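Local structure of exopolyphosphatase (Aquifex aeolicus, 1T6C) at residues 132-137 with 233-238; 217-222 with 245-250; 227-232 with 295-300. The protein probably hydrolyses phosphoanhydride bonds, as in polyphosphate and guanosine pentaphosphate, as a calcium-binding member of the actin-like Ppx/GppA phosphatase family. All blocks are in the same frame, centred on the assembly; numbering follows the deposited sequence.

Contact 1: residues 132-137 with 233-238; sequences YSLKPE and KVHGKV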
ATOM      1  N   TYR A 132       9.729   9.795  -7.412  1.00 12.30           N
ATOM      2  CA  TYR A 132      11.051   9.965  -6.858  1.00 12.69           C
ATOM      3  C   TYR A 132      11.915   8.713  -7.003  1.00 12.71           C
ATOM      4  O   TYR A 132      13.054   8.771  -7.469  1.00 13.52           O
ATOM      5  CB  TYR A 132      10.958  10.361  -5.381  1.00 12.60           C
ATOM      6  CG  TYR A 132      12.306  10.364  -4.753  1.00 13.77           C
ATOM      7  CD1 TYR A 132      13.174  11.421  -4.970  1.00 16.52           C
ATOM      8  CD2 TYR A 132      12.764   9.286  -3.995  1.00 14.96           C
ATOM      9  CE1 TYR A 132      14.427  11.415  -4.431  1.00 19.37           C
ATOM     10  CE2 TYR A 132      14.050   9.271  -3.460  1.00 17.13           C
ATOM     11  CZ  TYR A 132      14.870  10.345  -3.709  1.00 18.83           C
ATOM     12  OH  TYR A 132      16.140  10.397  -3.220  1.00 23.39           O
ATOM     13  N   SER A 133      11.384   7.566  -6.591  1.00 12.09           N
ATOM     14  CA  SER A 133      12.200   6.362  -6.443  1.00 11.63           C
ATOM     15  C   SER A 133      12.414   5.531  -7.681  1.00 11.66           C
ATOM     16  O   SER A 133      13.315   4.665  -7.681  1.00 12.36           O
ATOM     17  CB  SER A 133      11.622   5.466  -5.349  1.00 11.28           C
ATOM     18  OG  SER A 133      10.424   4.866  -5.753  1.00 11.52           O
ATOM     19  N   LEU A 134      11.626   5.779  -8.730  1.00 11.70           N
ATOM     20  CA  LEU A 134      11.746   5.044  -9.995  1.00 11.90           C
ATOM     21  C   LEU A 134      11.847   5.935 -11.225  1.00 13.24           C
ATOM     22  O   LEU A 134      12.356   5.483 -12.256  1.00 14.95           O
ATOM     23  CB  LEU A 134      10.570   4.082 -10.190  1.00 12.32           C
ATOM     24  CG  LEU A 134      10.593   2.823  -9.300  1.00 12.34           C
ATOM     25  CD1 LEU A 134       9.270   2.072  -9.481  1.00 12.71           C
ATOM     26  CD2 LEU A 134      11.783   1.922  -9.622  1.00 13.61           C
ATOM     27  N   LYS A 135      11.330   7.145 -11.127  1.00 14.26           N
ATOM     28  CA  LYS A 135      11.320   8.109 -12.254  1.00 15.87           C
ATOM     29  C   LYS A 135      10.821   7.457 -13.549  1.00 15.68           C
ATOM     30  O   LYS A 135      11.493   7.504 -14.575  1.00 17.68           O
ATOM     31  CB  LYS A 135      12.720   8.760 -12.412  1.00 17.20           C
ATOM     32  CG  LYS A 135      13.157   9.517 -11.145  1.00 21.87           C
ATOM     33  CD  LYS A 135      14.585  10.107 -11.149  1.00 25.65           C
ATOM     34  CE  LYS A 135      15.239  10.018  -9.727  1.00 26.39           C
ATOM     35  NZ  LYS A 135      14.556  10.771  -8.583  1.00 22.49           N
ATOM     36  N   PRO A 136       9.649   6.834 -13.526  1.00 15.92           N
ATOM     37  CA  PRO A 136       9.144   6.142 -14.715  1.00 16.48           C
ATOM     38  C   PRO A 136       8.888   7.154 -15.844  1.00 17.60           C
ATOM     39  O   PRO A 136       8.502   8.292 -15.591  1.00 18.07           O
ATOM     40  CB  PRO A 136       7.832   5.530 -14.232  1.00 15.99           C
ATOM     41  CG  PRO A 136       7.431   6.399 -13.123  1.00 15.91           C
ATOM     42  CD  PRO A 136       8.688   6.754 -12.409  1.00 14.85           C
ATOM     43  N   GLU A 137       9.084   6.698 -17.073  1.00 18.52           N
ATOM     44  CA  GLU A 137       8.981   7.565 -18.241  1.00 19.79           C
ATOM     45  C   GLU A 137       7.622   7.562 -18.892  1.00 17.68           C
ATOM     46  O   GLU A 137       6.852   6.602 -18.825  1.00 19.16           O
ATOM     47  CB  GLU A 137      10.003   7.121 -19.284  1.00 21.02           C
ATOM     48  CG  GLU A 137      11.425   7.474 -18.937  1.00 26.17           C
ATOM     49  CD  GLU A 137      12.386   7.070 -20.031  1.00 32.87           C
ATOM     50  OE1 GLU A 137      12.328   5.902 -20.477  1.00 38.33           O
ATOM     51  OE2 GLU A 137      13.192   7.922 -20.448  1.00 38.87           O
ATOM     52  N   LYS A 233      16.892  -5.563  -3.958  1.00 17.22           N
ATOM     53  CA  LYS A 233      16.850  -6.594  -4.989  1.00 16.69           C
ATOM     54  C   LYS A 233      15.504  -6.651  -5.696  1.00 16.72           C
ATOM     55  O   LYS A 233      15.371  -7.346  -6.705  1.00 19.54           O
ATOM     56  CB  LYS A 233      17.172  -7.970  -4.385  1.00 17.02           C
ATOM     57  CG  LYS A 233      18.581  -8.075  -3.769  1.00 15.56           C
ATOM     58  CD  LYS A 233      18.823  -9.495  -3.310  1.00 18.71           C
ATOM     59  CE  LYS A 233      20.178  -9.718  -2.694  1.00 18.48           C
ATOM     60  NZ  LYS A 233      20.186  -9.393  -1.247  1.00 17.06           N
ATOM     61  N   VAL A 234      14.484  -6.013  -5.128  1.00 15.52           N
ATOM     62  CA  VAL A 234      13.134  -6.090  -5.645  1.00 14.68           C
ATOM     63  C   VAL A 234      12.695  -4.788  -6.296  1.00 13.65           C
ATOM     64  O   VAL A 234      12.042  -4.795  -7.331  1.00 13.11           O
ATOM     65  CB  VAL A 234      12.148  -6.495  -4.510  1.00 15.23           C
ATOM     66  CG1 VAL A 234      10.688  -6.273  -4.879  1.00 16.51           C
ATOM     67  CG2 VAL A 234      12.380  -7.965  -4.141  1.00 16.35           C
ATOM     68  N   HIS A 235      13.043  -3.667  -5.694  1.00 12.58           N
ATOM     69  CA  HIS A 235      12.641  -2.372  -6.235  1.00 12.97           C
ATOM     70  C   HIS A 235      13.212  -2.161  -7.631  1.00 14.11           C
ATOM     71  O   HIS A 235      14.405  -2.280  -7.834  1.00 14.96           O
ATOM     72  CB  HIS A 235      13.160  -1.290  -5.321  1.00 13.86           C
ATOM     73  CG  HIS A 235      12.617   0.066  -5.640  1.00 11.50           C
ATOM     74  ND1 HIS A 235      13.351   1.039  -6.279  1.00 15.40           N
ATOM     75  CD2 HIS A 235      11.402   0.597  -5.406  1.00  9.30           C
ATOM     76  CE1 HIS A 235      12.596   2.114  -6.424  1.00  9.28           C
ATOM     77  NE2 HIS A 235      11.415   1.877  -5.895  1.00 15.18           N
ATOM     78  N   GLY A 236      12.344  -1.841  -8.579  1.00 14.11           N
ATOM     79  CA  GLY A 236      12.738  -1.627  -9.950  1.00 14.86           C
ATOM     80  C   GLY A 236      12.748  -2.877 -10.816  1.00 14.85           C
ATOM     81  O   GLY A 236      12.959  -2.771 -12.005  1.00 15.19           O
ATOM     82  N   LYS A 237      12.476  -4.051 -10.252  1.00 14.38           N
ATOM     83  CA  LYS A 237      12.370  -5.265 -11.052  1.00 14.54           C
ATOM     84  C   LYS A 237      11.152  -5.183 -11.977  1.00 14.37           C
ATOM     85  O   LYS A 237      10.114  -4.614 -11.626  1.00 13.75           O
ATOM     86  CB  LYS A 237      12.242  -6.499 -10.153  1.00 15.08           C
ATOM     87  CG  LYS A 237      13.508  -6.925  -9.454  1.00 17.36           C
ATOM     88  CD  LYS A 237      14.614  -7.298 -10.466  1.00 19.88           C
ATOM     89  CE  LYS A 237      15.701  -8.163  -9.844  1.00 23.68           C
ATOM     90  NZ  LYS A 237      16.689  -7.290  -9.160  1.00 27.14           N
ATOM     91  N   VAL A 238      11.278  -5.767 -13.156  1.00 13.87           N
ATOM     92  CA  VAL A 238      10.157  -5.924 -14.086  1.00 14.34           C
ATOM     93  C   VAL A 238       9.466  -7.263 -13.898  1.00 14.78           C
ATOM     94  O   VAL A 238      10.126  -8.297 -13.677  1.00 14.69           O
ATOM     95  CB  VAL A 238      10.651  -5.809 -15.523  1.00 15.46           C
ATOM     96  CG1 VAL A 238       9.542  -6.120 -16.504  1.00 15.53           C
ATOM     97  CG2 VAL A 238      11.230  -4.438 -15.727  1.00 17.26           C
TER
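The backbones come closest where Leu134, just past the end of helix 119-133, faces Gly236 in a type II turn running from Val234 to Lys237, their CA atoms 6.7 Å apart. From that turn His235 reaches across to Ser133 and Leu134. Its CG is anti to the backbone N (chi1 -170°), beside the carbonyl carbon; the ring is carried over to Ser133, and NE2 donates to Ser133 OG at 3.2 Å, the hydroxyl lying 15° out of the ring plane. Ser133 OG is also hydrogen-bonded to Ala129 O one helical turn back, which helps to hold its orientation. Beside this bond the CE1 edge of the ring meets Ser133 O near its plane, 2.9 Å from CE1. The contact thus ties the C-terminal end of helix 119-133 to the turn leading into edge strand 238-240 of the six-stranded sheet in this actin-like fold; Ser296 of strand 292-296 lies against both sides. Leu134 and the imidazole run alongside each other, pointing opposite ways, with Leu134 CD2 3.3 Å from His235 CE1 and 3.7 Å from Gly236 CA. A side chain would strain the positive phi of Gly236 (88°), since a CB would press on the carbonyl O of His235.

Contact 2: residues 217-222 with 245-250; sequences TTLAAL and KKWFDT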
ATOM      1  N   THR A 217       5.256  -7.065  -4.545  1.00 10.85           N
ATOM      2  CA  THR A 217       6.629  -7.178  -4.082  1.00 10.69           C
ATOM      3  C   THR A 217       6.927  -8.622  -3.693  1.00  9.96           C
ATOM      4  O   THR A 217       8.029  -9.096  -3.898  1.00 10.67           O
ATOM      5  CB  THR A 217       6.970  -6.239  -2.899  1.00 11.92           C
ATOM      6  OG1 THR A 217       6.004  -6.371  -1.841  1.00 11.77           O
ATOM      7  CG2 THR A 217       6.912  -4.775  -3.339  1.00 13.03           C
ATOM      8  N   THR A 218       5.956  -9.323  -3.117  1.00 11.09           N
ATOM      9  CA  THR A 218       6.134 -10.758  -2.861  1.00 11.05           C
ATOM     10  C   THR A 218       6.318 -11.512  -4.151  1.00 11.43           C
ATOM     11  O   THR A 218       7.208 -12.349  -4.243  1.00 11.76           O
ATOM     12  CB  THR A 218       4.957 -11.311  -2.086  1.00 11.36           C
ATOM     13  OG1 THR A 218       4.885 -10.656  -0.810  1.00 13.60           O
ATOM     14  CG2 THR A 218       5.154 -12.786  -1.805  1.00 11.15           C
ATOM     15  N   LEU A 219       5.532 -11.176  -5.180  1.00 11.11           N
ATOM     16  CA  LEU A 219       5.680 -11.815  -6.491  1.00 12.10           C
ATOM     17  C   LEU A 219       7.058 -11.588  -7.087  1.00 11.52           C
ATOM     18  O   LEU A 219       7.695 -12.522  -7.581  1.00 12.25           O
ATOM     19  CB  LEU A 219       4.600 -11.314  -7.453  1.00 13.03           C
ATOM     20  CG  LEU A 219       3.356 -12.102  -7.766  1.00 18.45           C
ATOM     21  CD1 LEU A 219       2.892 -11.705  -9.146  1.00 18.51           C
ATOM     22  CD2 LEU A 219       3.519 -13.606  -7.690  1.00 19.49           C
ATOM     23  N   ALA A 220       7.560 -10.354  -6.985  1.00 10.54           N
ATOM     24  CA  ALA A 220       8.887 -10.042  -7.468  1.00 11.24           C
ATOM     25  C   ALA A 220       9.944 -10.840  -6.724  1.00 10.73           C
ATOM     26  O   ALA A 220      10.855 -11.401  -7.346  1.00 11.35           O
ATOM     27  CB  ALA A 220       9.157  -8.545  -7.369  1.00 11.31           C
ATOM     28  N   ALA A 221       9.841 -10.945  -5.402  1.00 10.18           N
ATOM     29  CA  ALA A 221      10.779 -11.751  -4.627  1.00 10.61           C
ATOM     30  C   ALA A 221      10.719 -13.214  -5.050  1.00 11.71           C
ATOM     31  O   ALA A 221      11.734 -13.876  -5.146  1.00 12.25           O
ATOM     32  CB  ALA A 221      10.489 -11.621  -3.128  1.00 11.03           C
ATOM     33  N   LEU A 222       9.526 -13.741  -5.278  1.00 11.16           N
ATOM     34  CA  LEU A 222       9.388 -15.124  -5.751  1.00 12.81           C
ATOM     35  C   LEU A 222      10.020 -15.317  -7.138  1.00 13.40           C
ATOM     36  O   LEU A 222      10.844 -16.248  -7.340  1.00 13.61           O
ATOM     37  CB  LEU A 222       7.903 -15.530  -5.752  1.00 13.09           C
ATOM     38  CG  LEU A 222       7.213 -15.641  -4.396  1.00 14.91           C
ATOM     39  CD1 LEU A 222       5.725 -15.851  -4.577  1.00 14.98           C
ATOM     40  CD2 LEU A 222       7.799 -16.784  -3.582  1.00 18.53           C
ATOM     41  N   LYS A 245       1.232 -14.445 -14.919  1.00 11.62           N
ATOM     42  CA  LYS A 245       0.296 -15.537 -15.236  1.00 12.41           C
ATOM     43  C   LYS A 245       0.780 -16.868 -14.657  1.00 12.51           C
ATOM     44  O   LYS A 245       0.007 -17.631 -14.058  1.00 11.95           O
ATOM     45  CB  LYS A 245       0.085 -15.680 -16.756  1.00 13.11           C
ATOM     46  CG  LYS A 245      -0.987 -16.705 -17.102  1.00 17.59           C
ATOM     47  CD  LYS A 245      -1.101 -17.016 -18.570  1.00 22.26           C
ATOM     48  CE  LYS A 245      -2.111 -18.140 -18.822  1.00 24.50           C
ATOM     49  NZ  LYS A 245      -1.638 -19.471 -18.342  1.00 26.80           N
ATOM     50  N   LYS A 246       2.056 -17.156 -14.804  1.00 13.04           N
ATOM     51  CA  LYS A 246       2.590 -18.414 -14.298  1.00 15.02           C
ATOM     52  C   LYS A 246       2.483 -18.504 -12.776  1.00 13.26           C
ATOM     53  O   LYS A 246       2.142 -19.568 -12.245  1.00 13.18           O
ATOM     54  CB  LYS A 246       4.000 -18.647 -14.812  1.00 16.76           C
ATOM     55  CG  LYS A 246       3.959 -19.127 -16.243  1.00 21.84           C
ATOM     56  CD  LYS A 246       5.330 -19.046 -16.896  1.00 28.07           C
ATOM     57  CE  LYS A 246       5.835 -20.402 -17.364  1.00 31.78           C
ATOM     58  NZ  LYS A 246       7.247 -20.267 -17.842  1.00 32.82           N
ATOM     59  N   TRP A 247       2.687 -17.387 -12.072  1.00 12.87           N
ATOM     60  CA  TRP A 247       2.490 -17.377 -10.604  1.00 12.24           C
ATOM     61  C   TRP A 247       1.025 -17.526 -10.205  1.00 11.66           C
ATOM     62  O   TRP A 247       0.703 -18.189  -9.199  1.00 11.88           O
ATOM     63  CB  TRP A 247       3.114 -16.124  -9.960  1.00 13.09           C
ATOM     64  CG  TRP A 247       4.586 -16.250  -9.863  1.00 12.81           C
ATOM     65  CD1 TRP A 247       5.521 -15.636 -10.630  1.00 15.19           C
ATOM     66  CD2 TRP A 247       5.296 -17.154  -9.017  1.00 11.54           C
ATOM     67  NE1 TRP A 247       6.778 -16.082 -10.296  1.00 14.66           N
ATOM     68  CE2 TRP A 247       6.664 -17.017  -9.297  1.00 12.25           C
ATOM     69  CE3 TRP A 247       4.909 -18.055  -8.010  1.00 11.58           C
ATOM     70  CZ2 TRP A 247       7.631 -17.751  -8.651  1.00 12.53           C
ATOM     71  CZ3 TRP A 247       5.877 -18.766  -7.368  1.00 12.98           C
ATOM     72  CH2 TRP A 247       7.215 -18.613  -7.683  1.00 12.91           C
ATOM     73  N   PHE A 248       0.120 -16.885 -10.943  1.00 11.35           N
ATOM     74  CA  PHE A 248      -1.302 -17.087 -10.719  1.00 10.52           C
ATOM     75  C   PHE A 248      -1.663 -18.572 -10.868  1.00 11.79           C
ATOM     76  O   PHE A 248      -2.306 -19.164 -10.023  1.00 11.20           O
ATOM     77  CB  PHE A 248      -2.165 -16.225 -11.652  1.00 11.40           C
ATOM     78  CG  PHE A 248      -3.609 -16.249 -11.266  1.00 11.29           C
ATOM     79  CD1 PHE A 248      -4.121 -15.312 -10.378  1.00 11.14           C
ATOM     80  CD2 PHE A 248      -4.455 -17.235 -11.735  1.00 13.10           C
ATOM     81  CE1 PHE A 248      -5.449 -15.370  -9.947  1.00 11.38           C
ATOM     82  CE2 PHE A 248      -5.753 -17.272 -11.339  1.00 12.12           C
ATOM     83  CZ  PHE A 248      -6.252 -16.338 -10.436  1.00 11.67           C
ATOM     84  N   ASP A 249      -1.190 -19.185 -11.938  1.00 12.57           N
ATOM     85  CA  ASP A 249      -1.481 -20.582 -12.193  1.00 13.80           C
ATOM     86  C   ASP A 249      -0.882 -21.518 -11.132  1.00 13.44           C
ATOM     87  O   ASP A 249      -1.480 -22.545 -10.800  1.00 14.52           O
ATOM     88  CB  ASP A 249      -0.997 -20.965 -13.581  1.00 14.64           C
ATOM     89  CG  ASP A 249      -1.832 -20.349 -14.680  1.00 18.75           C
ATOM     90  OD1 ASP A 249      -2.964 -19.828 -14.446  1.00 20.31           O
ATOM     91  OD2 ASP A 249      -1.357 -20.294 -15.832  1.00 22.63           O
ATOM     92  N   THR A 250       0.249 -21.132 -10.551  1.00 13.04           N
ATOM     93  CA  THR A 250       0.894 -21.886  -9.494  1.00 13.28           C
ATOM     94  C   THR A 250       0.063 -21.814  -8.235  1.00 12.26           C
ATOM     95  O   THR A 250      -0.301 -22.833  -7.648  1.00 12.37           O
ATOM     96  CB  THR A 250       2.298 -21.295  -9.255  1.00 14.09           C
ATOM     97  OG1 THR A 250       3.117 -21.611 -10.390  1.00 17.05           O
ATOM     98  CG2 THR A 250       3.008 -21.903  -8.089  1.00 13.71           C
TER
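Helix 241-251 packs on the outer side of helix 214-223, which itself touches Val295 of the six-stranded sheet, and the two helices meet through Trp247 of the first and Leu219 and Leu222 of the second. Leu219 and Trp247 lie nearest in the backbone, with CA atoms 7.6 Å apart. The CB of Trp247 is directed toward the opposing helix, and Leu222 crosses the indole obliquely: Leu222 CB sits over one face of the six-membered ring, 3.9 Å from its centroid and 21° off the normal, a CH-pi contact displaced toward the rim. Leu222 CD1 continues across the same ring to Trp247 CZ3 at 4.0 Å. Leu219 works at the root of the side chain instead, its CD2 packed 3.4 Å from Trp247 CB and 3.6 Å from Trp247 CG. Its chi1 of -100° departs from the staggered value near -60°, which may reflect this close fit. In Trp247, CG anti to the carbonyl carbon (chi1 -77°) sets the indole against helix 214-223, and NE1 is hydrogen-bonded to Glu223 OE1, so its polar atom is satisfied beside the apolar contact. Phe263 meets the indole edge-to-face and also touches Leu222, while Ile278 of helix 274-288 packs on Leu219. This is helix-on-helix packing in the layer outside the six-stranded sheet of the actin-like fold.

Contact 3: residues 227-232 with 295-300; sequences YPYDPQ and VSDWGL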
ATOM      1  N   TYR A 227      15.515 -14.016  -1.236  1.00 12.73           N
ATOM      2  CA  TYR A 227      15.214 -14.509   0.086  1.00 12.15           C
ATOM      3  C   TYR A 227      16.471 -14.380   0.948  1.00 12.03           C
ATOM      4  O   TYR A 227      17.510 -14.882   0.552  1.00 12.22           O
ATOM      5  CB  TYR A 227      14.845 -15.980   0.021  1.00 12.95           C
ATOM      6  CG  TYR A 227      14.699 -16.616   1.374  1.00 11.83           C
ATOM      7  CD1 TYR A 227      13.541 -16.480   2.119  1.00 15.86           C
ATOM      8  CD2 TYR A 227      15.750 -17.340   1.922  1.00 14.87           C
ATOM      9  CE1 TYR A 227      13.434 -17.060   3.360  1.00 15.93           C
ATOM     10  CE2 TYR A 227      15.636 -17.920   3.173  1.00 15.46           C
ATOM     11  CZ  TYR A 227      14.501 -17.777   3.873  1.00 17.50           C
ATOM     12  OH  TYR A 227      14.408 -18.360   5.131  1.00 18.42           O
ATOM     13  N   PRO A 228      16.386 -13.760   2.119  1.00 12.35           N
ATOM     14  CA  PRO A 228      15.221 -13.015   2.594  1.00 11.70           C
ATOM     15  C   PRO A 228      14.897 -11.816   1.720  1.00 10.64           C
ATOM     16  O   PRO A 228      15.703 -11.375   0.872  1.00 11.05           O
ATOM     17  CB  PRO A 228      15.654 -12.537   3.996  1.00 12.33           C
ATOM     18  CG  PRO A 228      16.806 -13.458   4.388  1.00 12.08           C
ATOM     19  CD  PRO A 228      17.495 -13.764   3.105  1.00 11.74           C
ATOM     20  N   TYR A 229      13.717 -11.271   1.936  1.00 11.36           N
ATOM     21  CA  TYR A 229      13.274 -10.097   1.217  1.00 12.44           C
ATOM     22  C   TYR A 229      14.304  -9.002   1.420  1.00 11.84           C
ATOM     23  O   TYR A 229      14.742  -8.734   2.516  1.00 11.45           O
ATOM     24  CB  TYR A 229      11.897  -9.627   1.693  1.00 12.08           C
ATOM     25  CG  TYR A 229      11.371  -8.468   0.847  1.00 12.53           C
ATOM     26  CD1 TYR A 229      10.713  -8.722  -0.335  1.00 12.84           C
ATOM     27  CD2 TYR A 229      11.512  -7.160   1.253  1.00 13.31           C
ATOM     28  CE1 TYR A 229      10.244  -7.669  -1.140  1.00 15.46           C
ATOM     29  CE2 TYR A 229      11.033  -6.108   0.479  1.00 14.59           C
ATOM     30  CZ  TYR A 229      10.389  -6.378  -0.720  1.00 13.98           C
ATOM     31  OH  TYR A 229       9.900  -5.352  -1.509  1.00 15.92           O
ATOM     32  N   ASP A 230      14.694  -8.352   0.327  1.00 11.32           N
ATOM     33  CA  ASP A 230      15.626  -7.228   0.365  1.00 11.94           C
ATOM     34  C   ASP A 230      15.080  -6.220  -0.635  1.00 12.86           C
ATOM     35  O   ASP A 230      15.071  -6.499  -1.842  1.00 11.55           O
ATOM     36  CB  ASP A 230      17.015  -7.717  -0.050  1.00 11.83           C
ATOM     37  CG  ASP A 230      18.083  -6.628  -0.042  1.00 13.81           C
ATOM     38  OD1 ASP A 230      17.757  -5.415   0.096  1.00 15.86           O
ATOM     39  OD2 ASP A 230      19.287  -6.919  -0.217  1.00 15.65           O
ATOM     40  N   PRO A 231      14.640  -5.052  -0.164  1.00 14.03           N
ATOM     41  CA  PRO A 231      14.106  -4.037  -1.081  1.00 15.21           C
ATOM     42  C   PRO A 231      15.083  -3.685  -2.216  1.00 16.06           C
ATOM     43  O   PRO A 231      14.627  -3.405  -3.316  1.00 15.27           O
ATOM     44  CB  PRO A 231      13.906  -2.810  -0.181  1.00 16.45           C
ATOM     45  CG  PRO A 231      14.041  -3.230   1.168  1.00 16.79           C
ATOM     46  CD  PRO A 231      14.706  -4.556   1.216  1.00 13.89           C
ATOM     47  N   GLN A 232      16.392  -3.683  -1.970  1.00 16.55           N
ATOM     48  CA  GLN A 232      17.351  -3.357  -3.025  1.00 18.71           C
ATOM     49  C   GLN A 232      17.302  -4.322  -4.205  1.00 18.22           C
ATOM     50  O   GLN A 232      17.648  -3.948  -5.340  1.00 20.04           O
ATOM     51  CB  GLN A 232      18.756  -3.258  -2.448  1.00 20.89           C
ATOM     52  CG  GLN A 232      18.970  -1.969  -1.694  1.00 26.43           C
ATOM     53  CD  GLN A 232      20.356  -1.871  -1.025  1.00 30.35           C
ATOM     54  OE1 GLN A 232      21.365  -2.386  -1.545  1.00 36.09           O
ATOM     55  NE2 GLN A 232      20.400  -1.199   0.119  1.00 31.99           N
ATOM     56  N   VAL A 295       8.103  -2.926 -10.521  1.00 11.91           N
ATOM     57  CA  VAL A 295       7.743  -3.055  -9.101  1.00 11.73           C
ATOM     58  C   VAL A 295       8.366  -1.932  -8.305  1.00 10.84           C
ATOM     59  O   VAL A 295       9.528  -1.614  -8.447  1.00 10.12           O
ATOM     60  CB  VAL A 295       8.167  -4.449  -8.566  1.00 11.65           C
ATOM     61  CG1 VAL A 295       7.846  -4.603  -7.077  1.00 13.50           C
ATOM     62  CG2 VAL A 295       7.463  -5.541  -9.392  1.00 13.28           C
ATOM     63  N   SER A 296       7.566  -1.333  -7.418  1.00 10.26           N
ATOM     64  CA  SER A 296       8.074  -0.384  -6.434  1.00 10.54           C
ATOM     65  C   SER A 296       7.939  -0.934  -5.027  1.00 11.48           C
ATOM     66  O   SER A 296       6.883  -1.427  -4.649  1.00 12.66           O
ATOM     67  CB  SER A 296       7.291   0.930  -6.512  1.00 10.77           C
ATOM     68  OG  SER A 296       7.779   1.814  -5.518  1.00 11.75           O
ATOM     69  N   ASP A 297       9.016  -0.825  -4.267  1.00 11.40           N
ATOM     70  CA  ASP A 297       8.999  -1.077  -2.827  1.00 11.49           C
ATOM     71  C   ASP A 297       8.441   0.093  -2.024  1.00 12.36           C
ATOM     72  O   ASP A 297       8.054  -0.099  -0.883  1.00 12.99           O
ATOM     73  CB  ASP A 297      10.396  -1.434  -2.318  1.00 12.15           C
ATOM     74  CG  ASP A 297      10.393  -1.812  -0.866  1.00 13.80           C
ATOM     75  OD1 ASP A 297      10.866  -0.991  -0.026  1.00 16.78           O
ATOM     76  OD2 ASP A 297       9.895  -2.883  -0.484  1.00 17.32           O
ATOM     77  N   TRP A 298       8.403   1.287  -2.603  1.00 12.01           N
ATOM     78  CA  TRP A 298       7.889   2.471  -1.941  1.00 11.51           C
ATOM     79  C   TRP A 298       6.441   2.805  -2.344  1.00 12.14           C
ATOM     80  O   TRP A 298       6.037   2.600  -3.487  1.00 13.53           O
ATOM     81  CB  TRP A 298       8.775   3.651  -2.308  1.00 11.98           C
ATOM     82  CG  TRP A 298      10.069   3.709  -1.524  1.00 12.50           C
ATOM     83  CD1 TRP A 298      10.672   2.689  -0.834  1.00 14.40           C
ATOM     84  CD2 TRP A 298      10.878   4.865  -1.323  1.00 13.32           C
ATOM     85  NE1 TRP A 298      11.808   3.155  -0.206  1.00 16.01           N
ATOM     86  CE2 TRP A 298      11.964   4.482  -0.505  1.00 15.29           C
ATOM     87  CE3 TRP A 298      10.782   6.207  -1.727  1.00 13.90           C
ATOM     88  CZ2 TRP A 298      12.948   5.385  -0.092  1.00 17.13           C
ATOM     89  CZ3 TRP A 298      11.776   7.115  -1.305  1.00 14.66           C
ATOM     90  CH2 TRP A 298      12.835   6.689  -0.516  1.00 15.76           C
ATOM     91  N   GLY A 299       5.677   3.345  -1.400  1.00 11.17           N
ATOM     92  CA  GLY A 299       4.302   3.718  -1.623  1.00 11.19           C
ATOM     93  C   GLY A 299       3.932   4.870  -0.711  1.00 11.01           C
ATOM     94  O   GLY A 299       4.734   5.793  -0.497  1.00 10.29           O
ATOM     95  N   LEU A 300       2.721   4.827  -0.170  1.00 11.05           N
ATOM     96  CA  LEU A 300       2.184   5.904   0.677  1.00 11.04           C
ATOM     97  C   LEU A 300       3.159   6.448   1.715  1.00 11.79           C
ATOM     98  O   LEU A 300       3.403   7.651   1.748  1.00 11.39           O
ATOM     99  CB  LEU A 300       0.911   5.428   1.402  1.00 11.17           C
ATOM    100  CG  LEU A 300       0.334   6.320   2.520  1.00 12.26           C
ATOM    101  CD1 LEU A 300      -0.044   7.712   1.981  1.00 12.76           C
ATOM    102  CD2 LEU A 300      -0.812   5.661   3.172  1.00 14.90           C
TER
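Tyr229 OH donates a short hydrogen bond of 2.7 Å to Asp297 OD2, which it meets on the anti side, 26° out of the carboxylate plane. OD2 lies at the edge of the phenol ring, and the ring and carboxylate planes are turned 36° from each other. Both side chains have CG anti to the backbone N (chi1 -175° in each), which stretches them toward one another across the gap. The other carboxylate oxygen, Asp297 OD1, rests 3.5 Å from Pro231 CB, so the acid spans Tyr229 and Pro231 at the start of the weakly bonded helix 231-234. Asp297 lies near the C-terminal end of strand 292-296 of the six-stranded sheet in this actin-like fold, where the chain turns toward helix 300-313; the contact joins that region to the loop ahead of helix 231-234. Replacing this acid by an alanine is likely to leave the Tyr229 hydroxyl without its acceptor and to open a gap beside Pro231. Asp230 is the N-cap of helix 231-234, OD1 accepting from Gln232 N at 3.0 Å, and its OD2 pairs with Lys233. Just before Asp297, Ser296 OG donates to Trp298 O over 2.8 Å, in the carbonyl plane on a lone pair, spanning Asp297.

The three contacts lie in the part of the chain built round the six-stranded sheet, their segments following in the order 132-137, 217-222, 227-232, 233-238, 245-250, 295-300; the second segment of contact 1 directly follows the first of contact 3. These two contacts are the nearer pair, centres about 10 Å apart; both use helix 231-234, and Gly236 and Lys237 probably bond with the backbone of Val295. Contact 2 lies about 18 Å from contact 1 and 15 Å from contact 3. Helix 214-223 bridges the distance: Ala220 packs on Val234, and Thr217 on Tyr229 and Val295. Elements from both ends of the range 132-300 thus meet round helices 214-223 and 231-234, away from the calcium site.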